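Local coordinates for protein UL37 (Suid herpesvirus 1, PDB 4K70) that is an inner tegument protein of the herpesvirus particle that probably has an essential role in controlling viral trafficking and whose N-terminal half binds calcium ions, at residues A76-R81 and A116-D121; L112-S115 and P120-M123; V198-N203 and A212-T217; A311-T316 and L358-R363; L352-V357 and T374-G379. All blocks are in the same frame, centred on the assembly; numbering follows the deposited sequence.

Overall arrangement
The N-terminal half of UL37 in this model is an elongated, mainly helical chain without strands, and the five contacts fall in two groups on opposite sides of its centre. Contacts 1 and 2, with centres about 10 Å apart, share Pro120 and Asp121, helix 120-137 and a sodium ion. Contact 3 comes next along the chain, its centre about 48 Å from that of contact 1; it lies about 26 Å from contact 4 and 20 Å from contact 5, centre to centre, touching neither. Contacts 4 and 5 interleave in sequence and touch where Leu313 and Ala311 pack on helix 347-358, their centres about 11 Å apart. Packing in the two groups is therefore built largely from separate sets of helices.

Contact 1 of 5, residues A76-R81 and A116-D121; sequences ALWRLR and AEFGPD. With NA (sodium ion), chain I.
Trp78 and Phe118 form an aromatic pair in the buried core of a helical bundle, where the end of helix 63-78 meets the turn that leads into helix 120-137. The closest atoms are at the outer corner of the indole: Trp78 CZ3 lies 3.6 Å from Phe118 CE1 and 3.8 Å from Phe118 CZ. The six-membered ring of Trp78 and the ring of Phe118 have centroids 5.4 Å apart and planes inclined at 33°. The two rings lean against each other obliquely. Phe118 brings its ring there with CG anti to its own carbonyl carbon (chi1 -70°), while the backbone on either side of it follows a type I turn from Ala116 to Gly119. That turn is closed by the bond from Gly119 N to Ala116 O, 2.9 Å, and Gly119 then takes the N-cap position of helix 120-137. A backbone bond between Phe118 and Gly74 also ties the turn to helix 63-78.

The polar end of the indole is occupied elsewhere: Trp78 NE1 bonds to Asp173 OD2, which restricts how the ring can swing against Phe118. Trp472 of helix 464-481 meets Trp78 edge-to-face, and Leu447 of helix 438-458 touches Phe118, so helices 438-458 and 464-481 cover the ring pair. The interface between the two segments is small, and it rests on this one ring pair. It is apolar core packing of an alpha-helical bundle, in which the end of one helix and the lead-in to another are joined through their aromatic residues.

Contact 2 of 5, residues L112-S115 and P120-M123; sequences LRTS and PDAM. With NA (sodium ion), chain I.
Thr114 meets Asp121 at the N-terminal first turn of helix 120-137, where the chain coming out of helix 101-109 loops back beside the helix start. The hydroxyl Thr114 OG1 donates to Asp121 OD2 over a short 2.5 Å. It arrives on the syn side of the carboxylate, but 33° out of its plane. Thr114 holds OG1 between its backbone N and carbonyl carbon (chi1 66°), and this turns the hydroxyl to the aspartate. The carbonyl of the same threonine faces the helix too: Asp121 N donates weakly to Thr114 O at 3.5 Å, so side chain and backbone of Asp121 are both engaged by one residue. Thr114 O also sits 3.2 Å from Asp121 OD2, two acceptors that do not bond. Beside them, Pro120 lays its ring against the same carbonyl, with Pro120 CD 3.6 Å from Thr114 O.

The second carboxylate oxygen does a different job. Asp121 OD1 binds the sodium ion at 2.8 Å, and the ion also takes a water at 2.6 Å and Asn99 OD1. With a cation on one oxygen and a hydroxyl on the other, the carboxylate is fixed in rotation and would be expected to stay deprotonated. Arg113, one residue before the threonine, points elsewhere and makes salt bridges to Glu70 and Glu450. Thr114 itself packs on Thr104 and Leu107 of helix 101-109. The contact thus lies between helices 101-109 and 120-137, with Leu112 and Met123 reaching helix 63-78, and Leu112 and Arg113 reaching helix 438-458.

Contact 3 of 5, residues V198-N203 and A212-T217; sequences VRQMQN and ALFALT. With NA (sodium ion), chain T.
Gln200, near the C-terminal end of helix 191-201, lays the start of its side chain over the ring of Phe214 from helix 208-223. Its CB stands almost over the middle of the ring, 3.5 Å from the centroid and only 7° off the ring normal, a CH-pi contact in good geometry. CG, placed anti to the carbonyl carbon of Gln200, continues across the same ring toward its far end and comes 3.7 Å from Phe214 CZ. The chain then bends at chi2, and CD leads away from the ring to an amide whose plane is turned 69° from that of the phenyl group. A sodium ion lies by this amide. Which amide atom faces it is doubtful, because the group may be modelled turned over.

One residue further on, Met201 works against the same helix. Its CG is anti to the backbone N (chi1 178°), and the chain stays extended until the thioether, where Met201 SD settles 3.5 Å from Ala215 CB. Between these two side chains the helices come close: the CA atoms of Met201 and Phe214 are 5.6 Å apart, and Met201 CB is 4.4 Å from Phe214 CB. Beyond the segments, Met201 also packs on Leu231 of helix 229-240 and on Leu148, while Phe214 touches Val305. Met201 O accepts a bond from Arg211 NE as helix 191-201 ends. Between these two segments, then, the helices are held by apolar packing and a CH-pi contact without hydrogen bonds, so their fit depends on shape, and the glutamine can take part because its amide is led away from the phenyl face.

Contact 4 of 5, residues A311-T316 and L358-R363; sequences ADLDHT and LDRAPR. With NA (sodium ion), chain J.
Arg360 meets Asp314 end-on with its two terminal nitrogens while Leu313 CB stands over one face of its guanidinium, toward the rim. The arginine chain is extended from CG to NE and carries the group across from the turn after helix 347-358. NH1 donates to Asp314 OD1 at 2.7 Å, and NH2 to Asp314 OD2 at 3.1 Å. Both oxygens lie close to the guanidinium plane, yet the carboxylate stands at 73° to it, so each nitrogen meets its oxygen from above the carboxylate plane. The salt bridge is two-pronged but not coplanar. Over the face, Leu313 CB is 3.4 Å from Arg360 NE, while Leu313 CD1 runs beside the arginine stem, 3.5 Å from Arg360 CD; the two side chains pass in opposite directions. Leu313 itself packs on Val357 of helix 347-358.

In the same loop His315 ND1 donates to Asp312 OD1 at 3.2 Å, and His315 O binds a sodium ion together with Gln292. Asp312 and Asp314 are calcium ligands in a crystal of this protein, although that ion is absent here. Here Arg360 probably balances the charge of Asp314, and Leu313 covers one face of the same guanidinium.

Contact 5 of 5, residues L352-V357 and T374-G379; sequences LLERAV and TAVVGG
Helices 347-358 and 366-385 pass with their local axes 8.2 Å apart and 138° between their directions, bringing the CA atoms of Glu354 and Ala375 within 5.1 Å. At that crossing the methyl group of Ala375 fits between two successive residues of the other helix: Ala375 CB is 3.5 Å from Glu354 N and 3.8 Å from Leu353 CB. The small side chain lets the helices approach closely here.

Glu354 then reaches across to Val376, the next residue. Its CG is anti to the backbone N (chi1 175°) and the chain runs on extended, crossing Val376 at about a right angle; Glu354 CG is 3.9 Å from Val376 CG2. The two helices are consecutive in the chain and run roughly antiparallel, making a splayed helical hairpin in this mainly helical half of UL37. Leu353 anchors the other flank on Val307, Ala310 and Ala311 of helix 307-311, while Val376 and Val377 turn to Val423 and Val426 of helix 422-431.

At the carboxylate the contact becomes polar. A water donates to Glu354 OE1 at 2.7 Å and to Val376 O at 2.8 Å, so it bridges the two helices. The other oxygen, Glu354 OE2, hydrogen-bonds to Tyr409 OH, so the carboxylate is held from two directions. Further along helix 366-385, Arg383 belongs with Asp386 and Asp387 to a calcium site seen in this crystal, its side chain about 7 Å from that of Glu354.

Contact 1 of 5, residues A76-R81 and A116-D121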
# COMPACT_ATOMS: atom_id res chain seq x y z
N ALA A 76 -1.22 -19.78 -17.37
CA ALA A 76 -2.42 -19.01 -17.71
C ALA A 76 -2.74 -17.98 -16.63
O ALA A 76 -3.18 -16.87 -16.92
CB ALA A 76 -3.62 -19.94 -17.90
N LEU A 77 -2.50 -18.34 -15.38
CA LEU A 77 -2.79 -17.45 -14.26
C LEU A 77 -1.74 -16.34 -14.14
O LEU A 77 -2.02 -15.28 -13.57
CB LEU A 77 -2.85 -18.24 -12.95
CG LEU A 77 -4.18 -18.74 -12.40
CD1 LEU A 77 -5.27 -18.76 -13.45
CD2 LEU A 77 -4.00 -20.12 -11.77
N TRP A 78 -0.55 -16.58 -14.68
CA TRP A 78 0.60 -15.71 -14.43
C TRP A 78 0.39 -14.28 -14.93
O TRP A 78 0.82 -13.31 -14.30
CB TRP A 78 1.84 -16.28 -15.11
CG TRP A 78 3.15 -15.97 -14.42
CD1 TRP A 78 3.69 -14.73 -14.19
CD2 TRP A 78 4.09 -16.92 -13.89
NE1 TRP A 78 4.91 -14.86 -13.54
CE2 TRP A 78 5.17 -16.20 -13.36
CE3 TRP A 78 4.11 -18.32 -13.84
CZ2 TRP A 78 6.27 -16.83 -12.76
CZ3 TRP A 78 5.21 -18.95 -13.25
CH2 TRP A 78 6.27 -18.20 -12.72
N ARG A 79 -0.22 -14.15 -16.10
CA ARG A 79 -0.41 -12.83 -16.69
C ARG A 79 -1.86 -12.39 -16.57
O ARG A 79 -2.37 -11.67 -17.42
CB ARG A 79 0.06 -12.81 -18.15
CG ARG A 79 1.57 -12.87 -18.33
CD ARG A 79 1.96 -13.40 -19.71
NE ARG A 79 1.65 -14.82 -19.86
CZ ARG A 79 2.53 -15.76 -20.19
NH1 ARG A 79 3.80 -15.45 -20.42
NH2 ARG A 79 2.14 -17.03 -20.29
N LEU A 80 -2.51 -12.79 -15.49
CA LEU A 80 -3.93 -12.55 -15.31
C LEU A 80 -4.24 -11.10 -14.88
O LEU A 80 -3.62 -10.56 -13.97
CB LEU A 80 -4.49 -13.54 -14.29
CG LEU A 80 -6.00 -13.72 -14.22
CD1 LEU A 80 -6.51 -14.28 -15.54
CD2 LEU A 80 -6.37 -14.63 -13.06
N ARG A 81 -5.20 -10.47 -15.55
CA ARG A 81 -5.69 -9.16 -15.13
C ARG A 81 -7.09 -9.30 -14.52
O ARG A 81 -8.07 -9.50 -15.24
CB ARG A 81 -5.72 -8.16 -16.28
CG ARG A 81 -6.03 -6.73 -15.81
CD ARG A 81 -6.62 -5.84 -16.88
NE ARG A 81 -5.64 -5.44 -17.88
CZ ARG A 81 -4.71 -4.50 -17.69
NH1 ARG A 81 -4.61 -3.88 -16.51
NH2 ARG A 81 -3.87 -4.20 -18.67
N ALA A 116 1.71 -31.33 -11.34
CA ALA A 116 2.86 -30.43 -11.44
C ALA A 116 2.70 -29.22 -10.51
O ALA A 116 1.59 -28.89 -10.10
CB ALA A 116 3.06 -29.97 -12.88
N GLU A 117 3.83 -28.59 -10.17
CA GLU A 117 3.82 -27.46 -9.24
C GLU A 117 3.05 -26.27 -9.81
O GLU A 117 2.54 -25.45 -9.05
CB GLU A 117 5.25 -27.09 -8.81
CG GLU A 117 5.92 -28.19 -7.99
CD GLU A 117 7.30 -27.83 -7.45
OE1 GLU A 117 7.43 -26.78 -6.79
OE2 GLU A 117 8.25 -28.60 -7.68
N PHE A 118 2.93 -26.20 -11.13
CA PHE A 118 2.06 -25.22 -11.77
C PHE A 118 0.85 -25.84 -12.49
O PHE A 118 0.24 -25.22 -13.38
CB PHE A 118 2.86 -24.31 -12.70
CG PHE A 118 3.77 -23.37 -11.96
CD1 PHE A 118 3.29 -22.20 -11.41
CD2 PHE A 118 5.11 -23.69 -11.79
CE1 PHE A 118 4.13 -21.33 -10.71
CE2 PHE A 118 5.96 -22.83 -11.10
CZ PHE A 118 5.47 -21.66 -10.56
N GLY A 119 0.51 -27.05 -12.06
CA GLY A 119 -0.61 -27.80 -12.60
C GLY A 119 -1.93 -27.40 -11.97
O GLY A 119 -1.98 -26.52 -11.11
N PRO A 120 -3.02 -28.03 -12.43
CA PRO A 120 -4.38 -27.70 -12.01
C PRO A 120 -4.66 -28.03 -10.56
O PRO A 120 -5.30 -27.23 -9.89
CB PRO A 120 -5.26 -28.56 -12.94
CG PRO A 120 -4.35 -29.64 -13.46
CD PRO A 120 -3.00 -28.98 -13.56
N ASP A 121 -4.19 -29.17 -10.07
CA ASP A 121 -4.37 -29.55 -8.67
C ASP A 121 -3.70 -28.52 -7.75
O ASP A 121 -4.26 -28.10 -6.76
CB ASP A 121 -3.73 -30.91 -8.38
CG ASP A 121 -4.35 -32.05 -9.19
OD1 ASP A 121 -5.43 -31.86 -9.80
OD2 ASP A 121 -3.74 -33.16 -9.20
NA NA I . -7.40 -30.21 -10.98
O HOH W 1 -8.87 -31.41 -12.74

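Contact 2 of 5, residues L112-S115 and P120-M123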
# COMPACT_ATOMS: atom_id res chain seq x y z
N LEU A 112 -0.17 -37.74 -18.92
CA LEU A 112 0.60 -36.70 -18.24
C LEU A 112 0.05 -36.50 -16.84
O LEU A 112 -0.97 -37.07 -16.48
CB LEU A 112 0.54 -35.38 -19.01
CG LEU A 112 1.19 -35.27 -20.39
CD1 LEU A 112 0.81 -33.95 -21.05
CD2 LEU A 112 2.70 -35.40 -20.31
N ARG A 113 0.72 -35.66 -16.05
CA ARG A 113 0.35 -35.48 -14.65
C ARG A 113 -0.65 -34.35 -14.45
O ARG A 113 -0.67 -33.39 -15.22
CB ARG A 113 1.60 -35.19 -13.83
CG ARG A 113 2.71 -36.23 -13.96
CD ARG A 113 3.99 -35.74 -13.29
NE ARG A 113 4.57 -34.59 -13.99
CZ ARG A 113 5.29 -33.64 -13.40
NH1 ARG A 113 5.52 -33.67 -12.09
NH2 ARG A 113 5.79 -32.64 -14.12
N THR A 114 -1.48 -34.47 -13.41
CA THR A 114 -2.28 -33.35 -12.96
C THR A 114 -1.57 -32.63 -11.81
O THR A 114 -2.02 -31.59 -11.33
CB THR A 114 -3.65 -33.80 -12.47
OG1 THR A 114 -3.50 -34.60 -11.29
CG2 THR A 114 -4.37 -34.58 -13.56
N SER A 115 -0.43 -33.18 -11.41
CA SER A 115 0.17 -32.81 -10.13
C SER A 115 1.42 -31.94 -10.19
O SER A 115 2.13 -31.83 -9.19
CB SER A 115 0.52 -34.09 -9.36
OG SER A 115 1.60 -34.73 -10.01
N PRO A 120 -3.02 -28.03 -12.43
CA PRO A 120 -4.38 -27.70 -12.01
C PRO A 120 -4.66 -28.03 -10.56
O PRO A 120 -5.30 -27.23 -9.89
CB PRO A 120 -5.26 -28.56 -12.94
CG PRO A 120 -4.35 -29.64 -13.46
CD PRO A 120 -3.00 -28.98 -13.56
N ASP A 121 -4.19 -29.17 -10.07
CA ASP A 121 -4.37 -29.55 -8.67
C ASP A 121 -3.70 -28.52 -7.75
O ASP A 121 -4.26 -28.10 -6.76
CB ASP A 121 -3.73 -30.91 -8.38
CG ASP A 121 -4.35 -32.05 -9.19
OD1 ASP A 121 -5.43 -31.86 -9.80
OD2 ASP A 121 -3.74 -33.16 -9.20
N ALA A 122 -2.47 -28.16 -8.10
CA ALA A 122 -1.68 -27.23 -7.30
C ALA A 122 -2.28 -25.83 -7.34
O ALA A 122 -2.48 -25.18 -6.31
CB ALA A 122 -0.25 -27.21 -7.80
N MET A 123 -2.59 -25.37 -8.54
CA MET A 123 -3.14 -24.03 -8.69
C MET A 123 -4.51 -23.89 -8.02
O MET A 123 -4.80 -22.88 -7.40
CB MET A 123 -3.14 -23.59 -10.15
CG MET A 123 -1.73 -23.35 -10.70
SD MET A 123 -0.77 -22.02 -9.87
CE MET A 123 0.07 -22.94 -8.56
NA NA I . -7.40 -30.21 -10.98
O HOH W 1 -8.87 -31.41 -12.74

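Contact 3 of 5, residues V198-N203 and A212-T217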
# COMPACT_ATOMS: atom_id res chain seq x y z
N VAL A 198 -7.52 8.92 17.12
CA VAL A 198 -8.58 8.56 18.04
C VAL A 198 -8.03 8.20 19.41
O VAL A 198 -8.58 8.62 20.43
CB VAL A 198 -9.45 7.39 17.50
CG1 VAL A 198 -10.52 7.01 18.51
CG2 VAL A 198 -10.09 7.79 16.18
N ARG A 199 -6.94 7.45 19.45
CA ARG A 199 -6.34 7.11 20.73
C ARG A 199 -5.96 8.34 21.55
O ARG A 199 -6.13 8.35 22.77
CB ARG A 199 -5.16 6.17 20.56
CG ARG A 199 -5.64 4.79 20.18
CD ARG A 199 -4.64 3.70 20.49
NE ARG A 199 -5.26 2.39 20.27
CZ ARG A 199 -4.61 1.24 20.27
NH1 ARG A 199 -3.30 1.22 20.48
NH2 ARG A 199 -5.27 0.10 20.06
N GLN A 200 -5.47 9.39 20.88
CA GLN A 200 -5.11 10.63 21.57
C GLN A 200 -6.35 11.40 22.01
O GLN A 200 -6.39 11.94 23.11
CB GLN A 200 -4.26 11.53 20.66
CG GLN A 200 -2.91 10.93 20.28
CD GLN A 200 -2.04 10.65 21.49
OE1 GLN A 200 -2.35 9.79 22.31
NE2 GLN A 200 -0.94 11.38 21.61
N MET A 201 -7.36 11.46 21.15
CA MET A 201 -8.61 12.11 21.51
C MET A 201 -9.23 11.47 22.76
O MET A 201 -9.87 12.15 23.56
CB MET A 201 -9.60 12.05 20.35
CG MET A 201 -10.95 12.67 20.66
SD MET A 201 -12.08 12.63 19.24
CE MET A 201 -12.42 10.87 19.08
N GLN A 202 -9.05 10.17 22.91
CA GLN A 202 -9.66 9.42 24.00
C GLN A 202 -8.69 9.18 25.15
O GLN A 202 -8.98 8.41 26.07
CB GLN A 202 -10.23 8.10 23.47
CG GLN A 202 -11.28 8.35 22.40
CD GLN A 202 -11.88 7.09 21.80
OE1 GLN A 202 -11.33 5.99 21.89
NE2 GLN A 202 -13.03 7.25 21.16
N ASN A 203 -7.54 9.85 25.09
CA ASN A 203 -6.51 9.69 26.10
C ASN A 203 -6.75 10.61 27.30
O ASN A 203 -6.48 11.82 27.25
CB ASN A 203 -5.14 9.93 25.48
CG ASN A 203 -4.00 9.63 26.44
OD1 ASN A 203 -4.22 9.50 27.64
ND2 ASN A 203 -2.79 9.54 25.91
N ALA A 212 -9.36 18.10 22.30
CA ALA A 212 -10.24 18.83 21.39
C ALA A 212 -9.61 19.06 20.01
O ALA A 212 -10.27 18.93 18.99
CB ALA A 212 -10.67 20.16 22.02
N LEU A 213 -8.32 19.40 19.99
CA LEU A 213 -7.64 19.70 18.73
C LEU A 213 -7.48 18.43 17.90
O LEU A 213 -7.70 18.44 16.70
CB LEU A 213 -6.28 20.39 18.99
CG LEU A 213 -6.39 21.82 19.52
CD1 LEU A 213 -5.03 22.42 20.00
CD2 LEU A 213 -7.05 22.71 18.47
N PHE A 214 -7.12 17.33 18.56
CA PHE A 214 -7.05 16.03 17.90
C PHE A 214 -8.39 15.66 17.24
O PHE A 214 -8.40 15.18 16.11
CB PHE A 214 -6.60 14.92 18.85
CG PHE A 214 -5.11 14.73 18.88
CD1 PHE A 214 -4.45 14.17 17.80
CD2 PHE A 214 -4.36 15.12 19.99
CE1 PHE A 214 -3.07 14.00 17.81
CE2 PHE A 214 -2.99 14.94 20.02
CZ PHE A 214 -2.34 14.38 18.93
N ALA A 215 -9.49 15.90 17.94
CA ALA A 215 -10.82 15.63 17.38
C ALA A 215 -11.03 16.40 16.09
O ALA A 215 -11.58 15.87 15.12
CB ALA A 215 -11.91 15.99 18.38
N LEU A 216 -10.58 17.65 16.07
CA LEU A 216 -10.68 18.47 14.86
C LEU A 216 -9.84 17.91 13.73
O LEU A 216 -10.29 17.89 12.59
CB LEU A 216 -10.31 19.92 15.14
CG LEU A 216 -11.27 20.65 16.08
CD1 LEU A 216 -10.91 22.14 16.20
CD2 LEU A 216 -12.70 20.46 15.58
N THR A 217 -8.63 17.45 14.03
CA THR A 217 -7.83 16.82 12.97
C THR A 217 -8.56 15.61 12.38
O THR A 217 -8.49 15.35 11.18
CB THR A 217 -6.40 16.42 13.43
OG1 THR A 217 -6.47 15.29 14.32
CG2 THR A 217 -5.67 17.59 14.11
NA NA T . -0.48 13.16 22.88
O HOH W 2 1.68 13.08 24.07

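Contact 4 of 5, residues A311-T316 and L358-R363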
# COMPACT_ATOMS: atom_id res chain seq x y z
N ALA A 311 3.24 27.06 14.22
CA ALA A 311 3.60 27.80 13.00
C ALA A 311 3.93 29.29 13.24
O ALA A 311 4.48 29.94 12.37
CB ALA A 311 2.48 27.66 11.95
N ASP A 312 3.62 29.82 14.42
CA ASP A 312 3.86 31.22 14.70
C ASP A 312 5.29 31.43 15.21
O ASP A 312 5.50 31.74 16.38
CB ASP A 312 2.87 31.73 15.73
CG ASP A 312 2.76 33.26 15.73
OD1 ASP A 312 3.53 33.91 15.00
OD2 ASP A 312 1.91 33.80 16.47
N LEU A 313 6.26 31.27 14.31
CA LEU A 313 7.65 31.09 14.70
C LEU A 313 8.29 32.36 15.26
O LEU A 313 9.32 32.30 15.95
CB LEU A 313 8.45 30.57 13.51
CG LEU A 313 8.03 29.17 13.03
CD1 LEU A 313 8.78 28.79 11.77
CD2 LEU A 313 8.30 28.16 14.12
N ASP A 314 7.68 33.50 14.97
CA ASP A 314 8.21 34.75 15.49
C ASP A 314 7.96 34.88 16.98
O ASP A 314 8.68 35.57 17.67
CB ASP A 314 7.60 35.95 14.75
CG ASP A 314 8.13 36.08 13.34
OD1 ASP A 314 9.33 35.79 13.14
OD2 ASP A 314 7.35 36.47 12.44
N HIS A 315 6.93 34.20 17.46
CA HIS A 315 6.48 34.40 18.84
C HIS A 315 6.76 33.19 19.70
O HIS A 315 7.08 33.32 20.89
CB HIS A 315 4.97 34.68 18.87
CG HIS A 315 4.60 36.02 18.32
ND1 HIS A 315 4.42 36.25 16.98
CD2 HIS A 315 4.38 37.21 18.94
CE1 HIS A 315 4.11 37.52 16.79
NE2 HIS A 315 4.08 38.13 17.96
N THR A 316 6.68 32.01 19.10
CA THR A 316 6.64 30.75 19.84
C THR A 316 7.52 29.69 19.19
O THR A 316 7.50 29.51 17.98
CB THR A 316 5.19 30.25 19.91
OG1 THR A 316 4.45 31.12 20.78
CG2 THR A 316 5.11 28.81 20.42
N LEU A 358 10.17 26.16 6.26
CA LEU A 358 11.02 26.32 5.08
C LEU A 358 10.97 27.76 4.54
O LEU A 358 11.90 28.22 3.88
CB LEU A 358 10.65 25.32 3.98
CG LEU A 358 11.04 23.86 4.26
CD1 LEU A 358 10.70 22.95 3.07
CD2 LEU A 358 12.50 23.78 4.63
N ASP A 359 9.88 28.46 4.83
CA ASP A 359 9.78 29.85 4.43
C ASP A 359 10.80 30.72 5.18
O ASP A 359 10.97 31.89 4.86
CB ASP A 359 8.36 30.40 4.62
CG ASP A 359 7.43 30.06 3.44
OD1 ASP A 359 7.94 29.68 2.36
OD2 ASP A 359 6.20 30.19 3.61
N ARG A 360 11.49 30.16 6.17
CA ARG A 360 12.47 30.93 6.93
C ARG A 360 13.90 30.54 6.62
O ARG A 360 14.83 31.20 7.07
CB ARG A 360 12.22 30.81 8.42
CG ARG A 360 10.95 31.47 8.82
CD ARG A 360 10.65 31.35 10.29
NE ARG A 360 9.38 32.01 10.55
CZ ARG A 360 9.26 33.19 11.14
NH1 ARG A 360 10.34 33.83 11.57
NH2 ARG A 360 8.05 33.72 11.32
N ALA A 361 14.06 29.48 5.84
CA ALA A 361 15.38 29.02 5.42
C ALA A 361 16.05 30.08 4.55
O ALA A 361 15.36 30.87 3.89
CB ALA A 361 15.25 27.69 4.66
N PRO A 362 17.40 30.11 4.50
CA PRO A 362 18.35 29.19 5.13
C PRO A 362 18.57 29.39 6.63
O PRO A 362 19.02 28.45 7.28
CB PRO A 362 19.66 29.48 4.39
CG PRO A 362 19.52 30.90 3.96
CD PRO A 362 18.08 31.04 3.58
N ARG A 363 18.28 30.57 7.18
CA ARG A 363 18.66 30.81 8.57
C ARG A 363 17.63 30.27 9.56
O ARG A 363 16.70 30.97 9.97
CB ARG A 363 18.97 32.29 8.83
CG ARG A 363 20.08 32.84 7.95
CD ARG A 363 20.35 34.32 8.22
NE ARG A 363 20.90 34.52 9.55
CZ ARG A 363 22.20 34.53 9.81
NH1 ARG A 363 23.07 34.38 8.82
NH2 ARG A 363 22.63 34.72 11.05
NA NA J . 9.23 32.81 22.16

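Contact 5 of 5, residues L352-V357 and T374-G379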
# COMPACT_ATOMS: atom_id res chain seq x y z
N LEU A 352 1.47 22.15 6.78
CA LEU A 352 1.51 23.52 7.27
C LEU A 352 2.85 23.88 7.92
O LEU A 352 3.35 24.98 7.72
CB LEU A 352 0.36 23.77 8.26
CG LEU A 352 -1.07 23.77 7.69
CD1 LEU A 352 -2.04 23.85 8.85
CD2 LEU A 352 -1.28 24.95 6.72
N LEU A 353 3.43 22.97 8.69
CA LEU A 353 4.67 23.28 9.41
C LEU A 353 5.89 23.25 8.48
O LEU A 353 6.81 24.03 8.66
CB LEU A 353 4.84 22.33 10.59
CG LEU A 353 3.79 22.60 11.67
CD1 LEU A 353 3.88 21.55 12.76
CD2 LEU A 353 3.98 24.02 12.26
N GLU A 354 5.87 22.38 7.48
CA GLU A 354 6.89 22.40 6.43
C GLU A 354 6.95 23.77 5.75
O GLU A 354 8.00 24.41 5.69
CB GLU A 354 6.59 21.32 5.39
CG GLU A 354 7.52 21.34 4.18
CD GLU A 354 7.29 20.17 3.23
OE1 GLU A 354 6.83 19.09 3.68
OE2 GLU A 354 7.57 20.33 2.02
N ARG A 355 5.81 24.22 5.24
CA ARG A 355 5.70 25.56 4.65
C ARG A 355 6.23 26.66 5.59
O ARG A 355 7.06 27.48 5.21
CB ARG A 355 4.25 25.82 4.26
CG ARG A 355 4.03 26.97 3.30
CD ARG A 355 2.92 26.61 2.29
NE ARG A 355 1.82 25.85 2.89
CZ ARG A 355 1.38 24.66 2.46
NH1 ARG A 355 1.93 24.07 1.40
NH2 ARG A 355 0.38 24.07 3.09
N ALA A 356 5.76 26.65 6.84
CA ALA A 356 6.12 27.69 7.79
C ALA A 356 7.62 27.73 8.09
O ALA A 356 8.22 28.80 8.17
CB ALA A 356 5.34 27.51 9.07
N VAL A 357 8.22 26.57 8.29
CA VAL A 357 9.64 26.52 8.62
C VAL A 357 10.50 26.79 7.39
O VAL A 357 11.45 27.56 7.46
CB VAL A 357 10.04 25.16 9.23
CG1 VAL A 357 11.55 25.05 9.30
CG2 VAL A 357 9.43 25.00 10.61
N THR A 374 10.90 17.17 11.11
CA THR A 374 9.77 16.31 11.42
C THR A 374 8.64 16.49 10.40
O THR A 374 8.02 15.51 9.96
CB THR A 374 9.24 16.58 12.85
OG1 THR A 374 10.31 16.41 13.78
CG2 THR A 374 8.11 15.60 13.20
N ALA A 375 8.40 17.73 9.99
CA ALA A 375 7.30 18.01 9.08
C ALA A 375 7.62 17.58 7.66
O ALA A 375 6.76 17.05 6.95
CB ALA A 375 6.92 19.50 9.12
N VAL A 376 8.86 17.79 7.23
CA VAL A 376 9.26 17.33 5.89
C VAL A 376 9.22 15.79 5.75
O VAL A 376 8.62 15.24 4.82
CB VAL A 376 10.66 17.83 5.51
CG1 VAL A 376 11.13 17.15 4.25
CG2 VAL A 376 10.66 19.36 5.35
N VAL A 377 9.87 15.09 6.68
CA VAL A 377 9.84 13.63 6.64
C VAL A 377 8.40 13.12 6.81
O VAL A 377 7.98 12.16 6.15
CB VAL A 377 10.75 13.05 7.73
CG1 VAL A 377 10.52 11.53 7.87
CG2 VAL A 377 12.21 13.36 7.40
N GLY A 378 7.65 13.78 7.68
CA GLY A 378 6.28 13.39 7.97
C GLY A 378 5.38 13.47 6.74
O GLY A 378 4.55 12.58 6.51
N GLY A 379 5.53 14.53 5.96
CA GLY A 379 4.71 14.71 4.77
C GLY A 379 5.00 13.60 3.78
O GLY A 379 4.11 13.11 3.08
O HOH W 3 7.03 16.52 2.93